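Local coordinates for protein S-adenosylmethionine-dependent methyltransferase (Clostridium acetobutylicum, PDB 1Y8C) that probably transfers methyl groups from S-adenosylmethionine to an acceptor substrate, at residues L72-A75 against E76-F79. Numbering follows the deposited sequence.
Sequences LSEA and ENKF
Asn77 reaches back one turn of the helix to Glu74, its ND2 donating a weak, long hydrogen bond to OE1 at 3.5 Å. The two side chains cross at a slant, carboxylate and amide planes 72° apart, and meet through this one N-H and OE1. With CG anti to its own carbonyl carbon (chi1 -59°), the Asn77 amide folds back along the helix, which also brings ND2 to 2.9 Å from Ser73 O, at an angle too poor for a hydrogen bond. The other carboxylate oxygen of Glu74, OE2, accepts from the backbone N of Asn4; Lys78 NZ donates to Asn4 OD1 and Thr48 O. Four successive i to i+4 backbone bonds run through the segment, the last from Phe79 N to Ala75 O, 2.7 Å long and almost straight at 179°. All belong to helix 69-81, the crossover between parallel strands 61-65 and 87-89 in the Rossmann-like sheet of the methyltransferase domain. Apolar packing follows the buried side of this helix, where Ala75 CB lies 3.7 Å from Phe79 CE1. One face of the phenyl ring also receives Ala75 O, 3.1 Å above its plane and offset toward the rim, while the Phe79 side chain touches Leu88 of strand 87-89.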
loop_
_atom_site.group_PDB
_atom_site.type_symbol
_atom_site.label_atom_id
_atom_site.label_comp_id
_atom_site.label_asym_id
_atom_site.label_seq_id
_atom_site.Cartn_x
_atom_site.Cartn_y
_atom_site.Cartn_z
ATOM N N LEU A 72 -7.348 11.334 3.674
ATOM C CA LEU A 72 -6.619 11.823 4.834
ATOM C C LEU A 72 -7.586 12.241 5.910
ATOM O O LEU A 72 -7.408 11.927 7.087
ATOM C CB LEU A 72 -5.737 13.007 4.461
ATOM C CG LEU A 72 -4.316 12.655 4.041
ATOM C CD1 LEU A 72 -3.538 13.949 3.884
ATOM C CD2 LEU A 72 -3.648 11.761 5.088
ATOM N N SER A 73 -8.620 12.955 5.487
ATOM C CA SER A 73 -9.650 13.430 6.398
ATOM C C SER A 73 -10.289 12.238 7.134
ATOM O O SER A 73 -10.476 12.283 8.353
ATOM C CB SER A 73 -10.701 14.214 5.613
ATOM O OG SER A 73 -11.694 14.719 6.476
ATOM N N GLU A 74 -10.609 11.174 6.398
ATOM C CA GLU A 74 -11.191 9.994 7.020
ATOM C C GLU A 74 -10.252 9.451 8.076
ATOM O O GLU A 74 -10.632 9.277 9.232
ATOM C CB GLU A 74 -11.463 8.900 5.987
ATOM C CG GLU A 74 -12.735 9.104 5.195
ATOM C CD GLU A 74 -13.973 9.098 6.079
ATOM O OE1 GLU A 74 -14.180 10.076 6.833
ATOM O OE2 GLU A 74 -14.729 8.104 6.031
ATOM N N ALA A 75 -9.019 9.181 7.676
ATOM C CA ALA A 75 -8.031 8.652 8.601
ATOM C C ALA A 75 -7.927 9.549 9.830
ATOM O O ALA A 75 -7.851 9.058 10.951
ATOM C CB ALA A 75 -6.679 8.541 7.908
ATOM N N GLU A 76 -7.933 10.863 9.620
ATOM C CA GLU A 76 -7.845 11.801 10.731
ATOM C C GLU A 76 -8.987 11.602 11.723
ATOM O O GLU A 76 -8.772 11.603 12.937
ATOM C CB GLU A 76 -7.861 13.238 10.224
ATOM C CG GLU A 76 -7.749 14.270 11.328
ATOM C CD GLU A 76 -7.511 15.665 10.789
ATOM O OE1 GLU A 76 -8.431 16.227 10.141
ATOM O OE2 GLU A 76 -6.392 16.196 11.013
ATOM N N ASN A 77 -10.201 11.431 11.217
ATOM C CA ASN A 77 -11.332 11.223 12.107
ATOM C C ASN A 77 -11.157 9.923 12.877
ATOM O O ASN A 77 -11.457 9.845 14.074
ATOM C CB ASN A 77 -12.623 11.198 11.311
ATOM C CG ASN A 77 -12.843 12.484 10.555
ATOM O OD1 ASN A 77 -12.689 13.578 11.112
ATOM N ND2 ASN A 77 -13.202 12.369 9.279
ATOM N N LYS A 78 -10.663 8.907 12.182
ATOM C CA LYS A 78 -10.420 7.614 12.789
ATOM C C LYS A 78 -9.356 7.763 13.870
ATOM O O LYS A 78 -9.577 7.411 15.023
ATOM C CB LYS A 78 -9.961 6.633 11.716
ATOM C CG LYS A 78 -9.528 5.275 12.236
ATOM C CD LYS A 78 -9.194 4.342 11.080
ATOM C CE LYS A 78 -10.373 4.195 10.139
ATOM N NZ LYS A 78 -10.001 3.307 9.019
ATOM N N PHE A 79 -8.199 8.292 13.500
ATOM C CA PHE A 79 -7.133 8.473 14.473
ATOM C C PHE A 79 -7.639 9.208 15.711
ATOM O O PHE A 79 -7.358 8.810 16.836
ATOM C CB PHE A 79 -5.976 9.237 13.839
ATOM C CG PHE A 79 -5.356 8.525 12.672
ATOM C CD1 PHE A 79 -4.697 9.242 11.678
ATOM C CD2 PHE A 79 -5.409 7.134 12.578
ATOM C CE1 PHE A 79 -4.096 8.592 10.611
ATOM C CE2 PHE A 79 -4.811 6.475 11.514
ATOM C CZ PHE A 79 -4.153 7.202 10.529
#